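Local coordinates for protein novel antigen receptor (Ginglymostoma cirratum, PDB 4Q97) that probably serves as an antigen-recognising antibody of the nurse shark, the part in this model being its constant domain C1, at residues F28-C33 with A74-V79; G87-C92 with R104-S109; S9-S14 with V94-T99. One frame throughout, in Å; residues are numbered along the deposited sequence.

Contact 1 of 3, residues F28-C33 with A74-V79; sequences FVQLVC and ASLLKV
Phe28 sets its ring beside the start of the Lys78 side chain: CD1 of the phenylalanine lies 3.7 Å from Lys78 CB, an approach oblique to the ring. At Val29 the antiparallel exchange begins unevenly. Its N-H reaches Val79 O in a weak, bent bond, whereas Val79 N returns a nearly straight one to Val29 O (2.7 Å), and the two valines lie side by side.

Gln30 faces the other way. A bend at chi2 (89°) turns the carboxamide back across the partner strand, placing Gln30 NE2 3.2 Å from Leu76 CD2 and Gln30 OE1 3.5 Å from Lys78 CG. Lys78 itself runs on to a hydrogen bond with Ser67 of the second subunit.

Leu31 exchanges two straight backbone bonds with Leu77, and its CG reaches diagonally to Val79 CG1 (3.7 Å). These are strands B and E of the immunoglobulin sandwich; Val29, Leu31 and Leu77 turn inward, with Trp47 of the opposite sheet against both leucines. Val32 lies on the outer face, its CG2 3.6 Å from Leu76 CD2, and Leu34 of the second subunit packs on both. Cys33 N bonds Ser75 O at 2.8 Å, and Ser75 N returns a bond to Cys33 O. With SG anti to the backbone N (chi1 -176°), Cys33 reaches inward to its disulfide partner Cys92, while Ser75 OG is held by Thr60 and Trp47.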
ATOM      1  N   PHE A  28       7.894  13.754   7.222  1.00 49.59           N
ATOM      2  CA  PHE A  28       8.189  12.386   6.815  1.00 50.42           C
ATOM      3  C   PHE A  28       7.764  12.131   5.367  1.00 45.64           C
ATOM      4  O   PHE A  28       7.183  12.999   4.704  1.00 45.22           O
ATOM      5  CB  PHE A  28       7.599  11.356   7.806  1.00 58.26           C
ATOM      6  CG  PHE A  28       6.132  11.063   7.610  1.00 63.77           C
ATOM      7  CD1 PHE A  28       5.724   9.915   6.931  1.00 67.76           C
ATOM      8  CD2 PHE A  28       5.157  11.911   8.130  1.00 64.60           C
ATOM      9  CE1 PHE A  28       4.377   9.632   6.755  1.00 68.34           C
ATOM     10  CE2 PHE A  28       3.806  11.632   7.957  1.00 65.46           C
ATOM     11  CZ  PHE A  28       3.417  10.491   7.268  1.00 68.57           C
ATOM     12  N   VAL A  29       8.080  10.941   4.876  1.00 41.23           N
ATOM     13  CA  VAL A  29       7.754  10.565   3.516  1.00 33.96           C
ATOM     14  C   VAL A  29       7.370   9.099   3.592  1.00 29.70           C
ATOM     15  O   VAL A  29       8.026   8.317   4.282  1.00 30.10           O
ATOM     16  CB  VAL A  29       8.939  10.862   2.558  1.00 35.01           C
ATOM     17  CG1 VAL A  29       9.689   9.600   2.162  1.00 32.52           C
ATOM     18  CG2 VAL A  29       8.452  11.598   1.323  1.00 33.00           C
ATOM     19  N   GLN A  30       6.273   8.743   2.932  1.00 27.24           N
ATOM     20  CA  GLN A  30       5.722   7.394   3.038  1.00 27.42           C
ATOM     21  C   GLN A  30       6.094   6.553   1.825  1.00 25.39           C
ATOM     22  O   GLN A  30       5.854   6.944   0.674  1.00 24.32           O
ATOM     23  CB  GLN A  30       4.199   7.441   3.216  1.00 30.67           C
ATOM     24  CG  GLN A  30       3.551   6.116   3.608  1.00 34.58           C
ATOM     25  CD  GLN A  30       3.475   5.897   5.109  1.00 39.57           C
ATOM     26  OE1 GLN A  30       4.138   6.595   5.892  1.00 46.63           O
ATOM     27  NE2 GLN A  30       2.659   4.922   5.514  1.00 45.85           N
ATOM     28  N   LEU A  31       6.702   5.405   2.104  1.00 23.88           N
ATOM     29  CA  LEU A  31       7.027   4.424   1.081  1.00 22.16           C
ATOM     30  C   LEU A  31       6.194   3.179   1.308  1.00 22.34           C
ATOM     31  O   LEU A  31       6.024   2.736   2.443  1.00 22.28           O
ATOM     32  CB  LEU A  31       8.512   4.068   1.103  1.00 22.58           C
ATOM     33  CG  LEU A  31       9.540   5.174   0.878  1.00 24.98           C
ATOM     34  CD1 LEU A  31      10.916   4.556   0.712  1.00 26.54           C
ATOM     35  CD2 LEU A  31       9.198   6.027  -0.332  1.00 26.34           C
ATOM     36  N   VAL A  32       5.666   2.629   0.220  1.00 24.28           N
ATOM     37  CA  VAL A  32       4.874   1.414   0.283  1.00 24.69           C
ATOM     38  C   VAL A  32       5.564   0.321  -0.524  1.00 23.79           C
ATOM     39  O   VAL A  32       5.781   0.462  -1.731  1.00 23.70           O
ATOM     40  CB  VAL A  32       3.435   1.630  -0.246  1.00 26.87           C
ATOM     41  CG1 VAL A  32       2.648   0.325  -0.220  1.00 27.07           C
ATOM     42  CG2 VAL A  32       2.713   2.692   0.569  1.00 27.64           C
ATOM     43  N   CYS A  33       5.918  -0.763   0.153  1.00 22.60           N
ATOM     44  CA  CYS A  33       6.360  -1.956  -0.550  1.00 22.14           C
ATOM     45  C   CYS A  33       5.160  -2.882  -0.742  1.00 20.65           C
ATOM     46  O   CYS A  33       4.778  -3.627   0.161  1.00 21.69           O
ATOM     47  CB  CYS A  33       7.500  -2.647   0.200  1.00 24.24           C
ATOM     48  SG  CYS A  33       8.199  -4.075  -0.652  1.00 25.99           S
ATOM     49  N   ALA A  74       1.028  -5.136   2.282  1.00 24.11           N
ATOM     50  CA  ALA A  74       1.833  -3.939   2.093  1.00 24.17           C
ATOM     51  C   ALA A  74       2.786  -3.772   3.267  1.00 26.03           C
ATOM     52  O   ALA A  74       2.413  -4.010   4.422  1.00 27.64           O
ATOM     53  CB  ALA A  74       0.943  -2.716   1.941  1.00 21.38           C
ATOM     54  N   SER A  75       4.023  -3.390   2.962  1.00 25.79           N
ATOM     55  CA  SER A  75       4.981  -3.012   3.990  1.00 26.42           C
ATOM     56  C   SER A  75       5.180  -1.503   3.953  1.00 28.11           C
ATOM     57  O   SER A  75       5.557  -0.939   2.920  1.00 33.32           O
ATOM     58  CB  SER A  75       6.312  -3.743   3.812  1.00 26.36           C
ATOM     59  OG  SER A  75       7.150  -3.519   4.934  1.00 26.51           O
ATOM     60  N   LEU A  76       4.928  -0.862   5.090  1.00 28.24           N
ATOM     61  CA  LEU A  76       4.876   0.593   5.176  1.00 28.93           C
ATOM     62  C   LEU A  76       6.052   1.190   5.938  1.00 30.35           C
ATOM     63  O   LEU A  76       6.242   0.903   7.120  1.00 30.34           O
ATOM     64  CB  LEU A  76       3.570   1.017   5.845  1.00 29.08           C
ATOM     65  CG  LEU A  76       2.322   0.910   4.979  1.00 31.16           C
ATOM     66  CD1 LEU A  76       1.064   0.801   5.829  1.00 28.34           C
ATOM     67  CD2 LEU A  76       2.267   2.118   4.060  1.00 33.70           C
ATOM     68  N   LEU A  77       6.828   2.026   5.254  1.00 29.84           N
ATOM     69  CA  LEU A  77       7.951   2.713   5.871  1.00 32.04           C
ATOM     70  C   LEU A  77       7.779   4.225   5.802  1.00 34.64           C
ATOM     71  O   LEU A  77       7.542   4.789   4.725  1.00 33.99           O
ATOM     72  CB  LEU A  77       9.277   2.289   5.230  1.00 31.21           C
ATOM     73  CG  LEU A  77      10.553   3.050   5.625  1.00 32.16           C
ATOM     74  CD1 LEU A  77      11.004   2.716   7.040  1.00 34.45           C
ATOM     75  CD2 LEU A  77      11.675   2.771   4.638  1.00 33.27           C
ATOM     76  N   LYS A  78       7.881   4.870   6.964  1.00 37.66           N
ATOM     77  CA  LYS A  78       7.956   6.324   7.034  1.00 39.28           C
ATOM     78  C   LYS A  78       9.427   6.689   7.059  1.00 37.83           C
ATOM     79  O   LYS A  78      10.156   6.277   7.968  1.00 42.67           O
ATOM     80  CB  LYS A  78       7.293   6.863   8.303  1.00 40.76           C
ATOM     81  CG  LYS A  78       6.091   6.081   8.798  1.00 43.30           C
ATOM     82  CD  LYS A  78       5.586   6.676  10.100  1.00 45.23           C
ATOM     83  CE  LYS A  78       5.150   5.599  11.083  1.00 47.80           C
ATOM     84  NZ  LYS A  78       5.212   6.095  12.490  1.00 43.77           N
ATOM     85  N   VAL A  79       9.869   7.439   6.056  1.00 34.89           N
ATOM     86  CA  VAL A  79      11.244   7.924   6.039  1.00 37.77           C
ATOM     87  C   VAL A  79      11.297   9.438   6.260  1.00 36.82           C
ATOM     88  O   VAL A  79      10.564  10.187   5.615  1.00 38.03           O
ATOM     89  CB  VAL A  79      12.037   7.454   4.781  1.00 41.70           C
ATOM     90  CG1 VAL A  79      11.145   6.686   3.817  1.00 43.08           C
ATOM     91  CG2 VAL A  79      12.740   8.605   4.073  1.00 45.32           C
TER

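Contact 2 of 3, residues G87-C92 with R104-S109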
ATOM      1  N   GLY A  87      19.803  11.964  -1.682  1.00 91.93           N
ATOM      2  CA  GLY A  87      19.978  11.030  -2.787  1.00 88.42           C
ATOM      3  C   GLY A  87      20.059   9.615  -2.252  1.00 80.48           C
ATOM      4  O   GLY A  87      20.800   8.788  -2.783  1.00 81.53           O
ATOM      5  N   SER A  88      19.313   9.358  -1.177  1.00 74.23           N
ATOM      6  CA  SER A  88      19.247   8.039  -0.557  1.00 67.44           C
ATOM      7  C   SER A  88      18.471   7.079  -1.446  1.00 64.70           C
ATOM      8  O   SER A  88      17.480   7.463  -2.071  1.00 69.33           O
ATOM      9  CB  SER A  88      18.577   8.110   0.822  1.00 62.51           C
ATOM     10  OG  SER A  88      19.392   8.758   1.787  1.00 58.03           O
ATOM     11  N   VAL A  89      18.939   5.837  -1.512  1.00 60.88           N
ATOM     12  CA  VAL A  89      18.199   4.778  -2.185  1.00 52.95           C
ATOM     13  C   VAL A  89      17.567   3.881  -1.141  1.00 46.09           C
ATOM     14  O   VAL A  89      18.250   3.336  -0.276  1.00 48.63           O
ATOM     15  CB  VAL A  89      19.071   3.937  -3.153  1.00 54.70           C
ATOM     16  CG1 VAL A  89      20.321   3.396  -2.471  1.00 59.46           C
ATOM     17  CG2 VAL A  89      18.259   2.804  -3.768  1.00 48.08           C
ATOM     18  N   TYR A  90      16.253   3.741  -1.223  1.00 42.35           N
ATOM     19  CA  TYR A  90      15.558   2.803  -0.371  1.00 39.63           C
ATOM     20  C   TYR A  90      15.114   1.611  -1.195  1.00 34.30           C
ATOM     21  O   TYR A  90      14.624   1.759  -2.318  1.00 32.43           O
ATOM     22  CB  TYR A  90      14.371   3.472   0.309  1.00 42.18           C
ATOM     23  CG  TYR A  90      14.767   4.549   1.291  1.00 44.47           C
ATOM     24  CD1 TYR A  90      15.017   4.239   2.626  1.00 48.10           C
ATOM     25  CD2 TYR A  90      14.895   5.875   0.887  1.00 42.42           C
ATOM     26  CE1 TYR A  90      15.378   5.220   3.532  1.00 50.95           C
ATOM     27  CE2 TYR A  90      15.259   6.864   1.786  1.00 45.12           C
ATOM     28  CZ  TYR A  90      15.500   6.530   3.107  1.00 50.49           C
ATOM     29  OH  TYR A  90      15.860   7.502   4.010  1.00 54.04           O
ATOM     30  N   SER A  91      15.317   0.428  -0.633  1.00 31.38           N
ATOM     31  CA  SER A  91      14.894  -0.806  -1.265  1.00 30.64           C
ATOM     32  C   SER A  91      14.166  -1.671  -0.246  1.00 28.76           C
ATOM     33  O   SER A  91      14.528  -1.688   0.930  1.00 28.43           O
ATOM     34  CB  SER A  91      16.101  -1.555  -1.850  1.00 31.30           C
ATOM     35  OG  SER A  91      17.024  -1.944  -0.839  1.00 32.54           O
ATOM     36  N   CYS A  92      13.110  -2.346  -0.692  1.00 28.15           N
ATOM     37  CA  CYS A  92      12.556  -3.466   0.052  1.00 28.44           C
ATOM     38  C   CYS A  92      12.892  -4.748  -0.704  1.00 30.07           C
ATOM     39  O   CYS A  92      13.012  -4.760  -1.939  1.00 26.75           O
ATOM     40  CB  CYS A  92      11.039  -3.336   0.272  1.00 29.22           C
ATOM     41  SG  CYS A  92      10.062  -3.496  -1.236  1.00 29.30           S
ATOM     42  N   ARG A 104      13.693  -7.638  -5.162  1.00 35.16           N
ATOM     43  CA  ARG A 104      14.019  -6.313  -4.656  1.00 36.54           C
ATOM     44  C   ARG A 104      13.656  -5.217  -5.655  1.00 36.63           C
ATOM     45  O   ARG A 104      13.830  -5.374  -6.867  1.00 40.16           O
ATOM     46  CB  ARG A 104      15.502  -6.225  -4.288  1.00 37.75           C
ATOM     47  CG  ARG A 104      16.450  -6.620  -5.406  1.00 49.41           C
ATOM     48  CD  ARG A 104      17.794  -7.052  -4.852  1.00 64.12           C
ATOM     49  NE  ARG A 104      18.372  -8.138  -5.641  1.00 78.02           N
ATOM     50  CZ  ARG A 104      19.294  -7.987  -6.589  1.00 87.50           C
ATOM     51  NH1 ARG A 104      19.742  -9.053  -7.239  1.00 96.63           N
ATOM     52  NH2 ARG A 104      19.771  -6.784  -6.892  1.00 83.42           N
ATOM     53  N   LYS A 105      13.138  -4.113  -5.129  1.00 34.34           N
ATOM     54  CA  LYS A 105      12.925  -2.894  -5.904  1.00 31.91           C
ATOM     55  C   LYS A 105      13.562  -1.729  -5.171  1.00 31.37           C
ATOM     56  O   LYS A 105      13.519  -1.658  -3.942  1.00 31.24           O
ATOM     57  CB  LYS A 105      11.430  -2.631  -6.104  1.00 29.03           C
ATOM     58  CG  LYS A 105      10.724  -3.649  -6.987  1.00 28.25           C
ATOM     59  CD  LYS A 105      10.979  -3.402  -8.467  1.00 29.48           C
ATOM     60  CE  LYS A 105       9.916  -4.084  -9.316  1.00 29.10           C
ATOM     61  NZ  LYS A 105       9.722  -3.386 -10.616  1.00 28.58           N
ATOM     62  N   GLU A 106      14.164  -0.820  -5.925  1.00 32.31           N
ATOM     63  CA  GLU A 106      14.805   0.350  -5.345  1.00 33.98           C
ATOM     64  C   GLU A 106      14.066   1.617  -5.757  1.00 34.80           C
ATOM     65  O   GLU A 106      13.424   1.658  -6.811  1.00 36.03           O
ATOM     66  CB  GLU A 106      16.280   0.425  -5.759  1.00 36.87           C
ATOM     67  CG  GLU A 106      16.515   0.375  -7.263  1.00 41.44           C
ATOM     68  CD  GLU A 106      17.896   0.849  -7.671  1.00 48.31           C
ATOM     69  OE1 GLU A 106      18.900   0.382  -7.085  1.00 51.17           O
ATOM     70  OE2 GLU A 106      17.978   1.687  -8.594  1.00 55.29           O
ATOM     71  N   ILE A 107      14.155   2.641  -4.911  1.00 35.70           N
ATOM     72  CA  ILE A 107      13.551   3.945  -5.176  1.00 35.41           C
ATOM     73  C   ILE A 107      14.432   5.030  -4.562  1.00 39.39           C
ATOM     74  O   ILE A 107      15.076   4.805  -3.528  1.00 38.50           O
ATOM     75  CB  ILE A 107      12.107   4.037  -4.618  1.00 30.90           C
ATOM     76  CG1 ILE A 107      11.243   4.982  -5.466  1.00 32.07           C
ATOM     77  CG2 ILE A 107      12.111   4.444  -3.147  1.00 27.34           C
ATOM     78  CD1 ILE A 107       9.784   5.047  -5.049  1.00 29.95           C
ATOM     79  N   ARG A 108      14.462   6.195  -5.210  1.00 43.85           N
ATOM     80  CA  ARG A 108      15.290   7.337  -4.791  1.00 50.17           C
ATOM     81  C   ARG A 108      14.501   8.630  -5.041  1.00 50.42           C
ATOM     82  O   ARG A 108      13.465   8.590  -5.693  1.00 53.59           O
ATOM     83  CB  ARG A 108      16.631   7.339  -5.549  1.00 53.94           C
ATOM     84  CG  ARG A 108      17.199   5.943  -5.794  1.00 54.56           C
ATOM     85  CD  ARG A 108      18.667   5.899  -6.187  1.00 62.60           C
ATOM     86  NE  ARG A 108      19.038   4.525  -6.543  1.00 66.50           N
ATOM     87  CZ  ARG A 108      20.277   4.037  -6.570  1.00 69.55           C
ATOM     88  NH1 ARG A 108      21.320   4.800  -6.257  1.00 73.09           N
ATOM     89  NH2 ARG A 108      20.471   2.770  -6.907  1.00 59.76           N
ATOM     90  N   SER A 109      14.976   9.766  -4.528  1.00 52.63           N
ATOM     91  CA  SER A 109      14.236  11.034  -4.659  1.00 53.25           C
ATOM     92  C   SER A 109      14.224  11.631  -6.069  1.00 49.31           C
ATOM     93  O   SER A 109      15.254  11.706  -6.739  1.00 47.52           O
ATOM     94  CB  SER A 109      14.718  12.072  -3.638  1.00 52.48           C
ATOM     95  OG  SER A 109      16.124  12.023  -3.456  1.00 54.33           O
TER
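Tyr90 N donates to Ile107 O at 2.8 Å, and Ile107 N answers to Tyr90 O at the same length. Tyr90 O also receives the CA-H of Glu106, with Glu106 CA 3.3 Å away. One hydrogen-bonded pair further along, Cys92 and Lys105 are more loosely tied: Lys105 N to Cys92 O and Cys92 N to Lys105 O are both 3.3 Å, the second of them weak. Between these pairs Ser91 comes close, its CA 3.1 Å from Lys105 O.

This is the F-G hairpin of the immunoglobulin fold, with strand G at the margin of its sheet. Tyr90 and Ile107 turn into the sandwich, where both meet Leu31, and the Tyr90 hydroxyl is bound to Glu83 O.

On the outer face, Arg108 runs extended alongside Val89 and lays its guanidinium over the isopropyl group, with Val89 CB 3.4 Å above the plane and offset toward the rim. Glu106 lies at the guanidinium edge. Its OE1 makes a salt bridge of 2.9 Å to Arg108 NH2, which approaches from above the carboxylate plane. Glu106 CB also touches Val89 CG2, at 3.7 Å.

Contact 3 of 3, residues S9-S14 with V94-T99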
ATOM      1  N   SER A   9       3.201 -19.321  -6.623  1.00 29.13           N
ATOM      2  CA  SER A   9       3.527 -18.206  -7.501  1.00 28.28           C
ATOM      3  C   SER A   9       4.312 -17.122  -6.764  1.00 29.44           C
ATOM      4  O   SER A   9       4.000 -16.803  -5.611  1.00 29.50           O
ATOM      5  CB  SER A   9       2.266 -17.635  -8.150  1.00 28.93           C
ATOM      6  OG  SER A   9       1.456 -16.976  -7.199  1.00 31.13           O
ATOM      7  N   PRO A  10       5.336 -16.555  -7.428  1.00 29.58           N
ATOM      8  CA  PRO A  10       6.190 -15.562  -6.786  1.00 29.33           C
ATOM      9  C   PRO A  10       5.490 -14.208  -6.648  1.00 26.22           C
ATOM     10  O   PRO A  10       4.709 -13.833  -7.522  1.00 25.75           O
ATOM     11  CB  PRO A  10       7.390 -15.467  -7.736  1.00 30.81           C
ATOM     12  CG  PRO A  10       6.841 -15.820  -9.073  1.00 30.98           C
ATOM     13  CD  PRO A  10       5.710 -16.781  -8.839  1.00 30.45           C
ATOM     14  N   PRO A  11       5.774 -13.473  -5.555  1.00 25.25           N
ATOM     15  CA  PRO A  11       5.097 -12.199  -5.320  1.00 23.63           C
ATOM     16  C   PRO A  11       5.430 -11.179  -6.396  1.00 23.90           C
ATOM     17  O   PRO A  11       6.551 -11.159  -6.912  1.00 25.44           O
ATOM     18  CB  PRO A  11       5.660 -11.745  -3.969  1.00 23.83           C
ATOM     19  CG  PRO A  11       6.986 -12.409  -3.863  1.00 24.97           C
ATOM     20  CD  PRO A  11       6.829 -13.733  -4.556  1.00 25.21           C
ATOM     21  N   ILE A  12       4.451 -10.360  -6.761  1.00 23.65           N
ATOM     22  CA  ILE A  12       4.734  -9.186  -7.569  1.00 20.65           C
ATOM     23  C   ILE A  12       5.052  -8.075  -6.581  1.00 20.63           C
ATOM     24  O   ILE A  12       4.294  -7.831  -5.637  1.00 22.42           O
ATOM     25  CB  ILE A  12       3.559  -8.812  -8.496  1.00 19.81           C
ATOM     26  CG1 ILE A  12       3.184 -10.011  -9.382  1.00 19.20           C
ATOM     27  CG2 ILE A  12       3.909  -7.589  -9.339  1.00 20.10           C
ATOM     28  CD1 ILE A  12       1.896  -9.822 -10.171  1.00 18.88           C
ATOM     29  N   VAL A  13       6.192  -7.431  -6.795  1.00 19.96           N
ATOM     30  CA  VAL A  13       6.750  -6.470  -5.856  1.00 18.11           C
ATOM     31  C   VAL A  13       6.813  -5.094  -6.493  1.00 19.56           C
ATOM     32  O   VAL A  13       7.306  -4.929  -7.606  1.00 21.45           O
ATOM     33  CB  VAL A  13       8.167  -6.895  -5.414  1.00 17.05           C
ATOM     34  CG1 VAL A  13       8.840  -5.805  -4.584  1.00 16.94           C
ATOM     35  CG2 VAL A  13       8.096  -8.207  -4.652  1.00 17.90           C
ATOM     36  N   SER A  14       6.309  -4.104  -5.775  1.00 21.45           N
ATOM     37  CA  SER A  14       6.250  -2.766  -6.303  1.00 24.00           C
ATOM     38  C   SER A  14       6.438  -1.773  -5.159  1.00 24.96           C
ATOM     39  O   SER A  14       5.718  -1.812  -4.153  1.00 26.35           O
ATOM     40  CB  SER A  14       4.919  -2.594  -7.029  1.00 26.33           C
ATOM     41  OG  SER A  14       4.633  -1.247  -7.318  1.00 31.03           O
ATOM     42  N   VAL A  94      11.924  -8.926  -0.940  1.00 33.01           N
ATOM     43  CA  VAL A  94      10.881  -9.914  -0.661  1.00 30.62           C
ATOM     44  C   VAL A  94      11.344 -11.347  -0.952  1.00 30.74           C
ATOM     45  O   VAL A  94      11.783 -11.664  -2.065  1.00 30.94           O
ATOM     46  CB  VAL A  94       9.582  -9.623  -1.444  1.00 29.57           C
ATOM     47  CG1 VAL A  94       8.460 -10.533  -0.953  1.00 26.92           C
ATOM     48  CG2 VAL A  94       9.183  -8.156  -1.313  1.00 28.61           C
ATOM     49  N   SER A  95      11.229 -12.205   0.059  1.00 30.50           N
ATOM     50  CA  SER A  95      11.630 -13.602  -0.049  1.00 33.22           C
ATOM     51  C   SER A  95      10.442 -14.538   0.007  1.00 30.53           C
ATOM     52  O   SER A  95       9.562 -14.392   0.855  1.00 27.17           O
ATOM     53  CB  SER A  95      12.623 -13.976   1.054  1.00 38.82           C
ATOM     54  OG  SER A  95      13.851 -14.404   0.497  1.00 44.74           O
ATOM     55  N   HIS A  96      10.438 -15.508  -0.903  1.00 29.50           N
ATOM     56  CA  HIS A  96       9.370 -16.488  -1.005  1.00 29.24           C
ATOM     57  C   HIS A  96      10.011 -17.849  -1.244  1.00 31.40           C
ATOM     58  O   HIS A  96      10.344 -18.204  -2.375  1.00 29.78           O
ATOM     59  CB  HIS A  96       8.411 -16.100  -2.136  1.00 26.46           C
ATOM     60  CG  HIS A  96       7.123 -16.866  -2.135  1.00 25.75           C
ATOM     61  ND1 HIS A  96       6.264 -16.880  -1.058  1.00 25.34           N
ATOM     62  CD2 HIS A  96       6.540 -17.627  -3.090  1.00 24.80           C
ATOM     63  CE1 HIS A  96       5.215 -17.629  -1.346  1.00 25.58           C
ATOM     64  NE2 HIS A  96       5.358 -18.091  -2.575  1.00 24.38           N
ATOM     65  N   SER A  97      10.201 -18.596  -0.160  1.00 38.75           N
ATOM     66  CA  SER A  97      10.886 -19.887  -0.212  1.00 44.25           C
ATOM     67  C   SER A  97      10.235 -20.875  -1.175  1.00 42.91           C
ATOM     68  O   SER A  97      10.932 -21.539  -1.944  1.00 50.01           O
ATOM     69  CB  SER A  97      10.973 -20.512   1.179  1.00 46.97           C
ATOM     70  OG  SER A  97      11.654 -21.754   1.126  1.00 51.84           O
ATOM     71  N   ALA A  98       8.906 -20.959  -1.136  1.00 37.63           N
ATOM     72  CA  ALA A  98       8.167 -21.957  -1.910  1.00 35.96           C
ATOM     73  C   ALA A  98       8.425 -21.848  -3.413  1.00 34.58           C
ATOM     74  O   ALA A  98       8.285 -22.825  -4.150  1.00 37.14           O
ATOM     75  CB  ALA A  98       6.679 -21.867  -1.611  1.00 34.09           C
ATOM     76  N   THR A  99       8.811 -20.654  -3.849  1.00 31.43           N
ATOM     77  CA  THR A  99       9.118 -20.389  -5.249  1.00 29.06           C
ATOM     78  C   THR A  99      10.621 -20.147  -5.445  1.00 30.03           C
ATOM     79  O   THR A  99      11.070 -19.876  -6.561  1.00 27.60           O
ATOM     80  CB  THR A  99       8.289 -19.196  -5.784  1.00 28.63           C
ATOM     81  OG1 THR A  99       8.490 -19.053  -7.192  1.00 31.91           O
ATOM     82  CG2 THR A  99       8.692 -17.902  -5.109  1.00 26.41           C
TER
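Val13 and Val94 meet tip to tip, and apolar contact of this kind carries the joint between the two segments. Val13 CG2 lies 3.5 Å from Val94 CG2. The branches of Val94 divide the work: CG2 faces Val13, while CG1, anti to the backbone N (chi1 -171°), meets CG of Pro11 at 3.8 Å, the proline and the valine sliding past each other in opposite directions. The same proline ring presents Pro11 CD to His96 CB at 3.7 Å. Here the start of strand A and the proline before it, on one sheet, face strand F of the other, so this is packing across the immunoglobulin sandwich, and Ile35 of strand B touches both Pro11 and Val94.

Ahead of strand A, which begins at Ile12, Pro10 and Pro11 form an extended lead-in. Pro10 crosses Thr99 at about a right angle, with Pro10 CB 3.8 Å from Thr99 OG1; Thr99 closes a short 3-10 turn, its N-H bonding His96 O (N to O 3.2 Å).

Polar groups come near without bonding across the contact: Ser9 O stands 3.6 Å from His96 NE2, at an oblique position to the ring. The imidazole is instead fixed by backbone carbonyls on each nitrogen, ND1 by Asn42 O and NE2 by Tyr39 O. Because neither acceptor can donate, this is consistent with His96 carrying both protons, and so perhaps a positive charge.

Overall arrangement
Contacts 1 and 2 belong to opposite sheets of the sandwich, their centres 11 Å apart, and the Cys33-Cys92 disulfide (SG to SG 2.0 Å) pins them together. Further along the core, away from the disulfide, Leu31 CD1 of contact 1 lies 3.6 Å from Tyr90 CB of contact 2. Contact 3 sits towards one end, its centre about 19 Å from each of the others, yet it reaches the same core: Val94 CG2 approaches Cys33 SG, and Val13 CG1 approaches Cys92 SG, each at 4.2 Å. Contacts 2 and 3 share strand 89-96. Contacts 1 and 3 lie on opposite sides of the chain's centre; all three reach the second subunit, contact 2 through Lys105 alone.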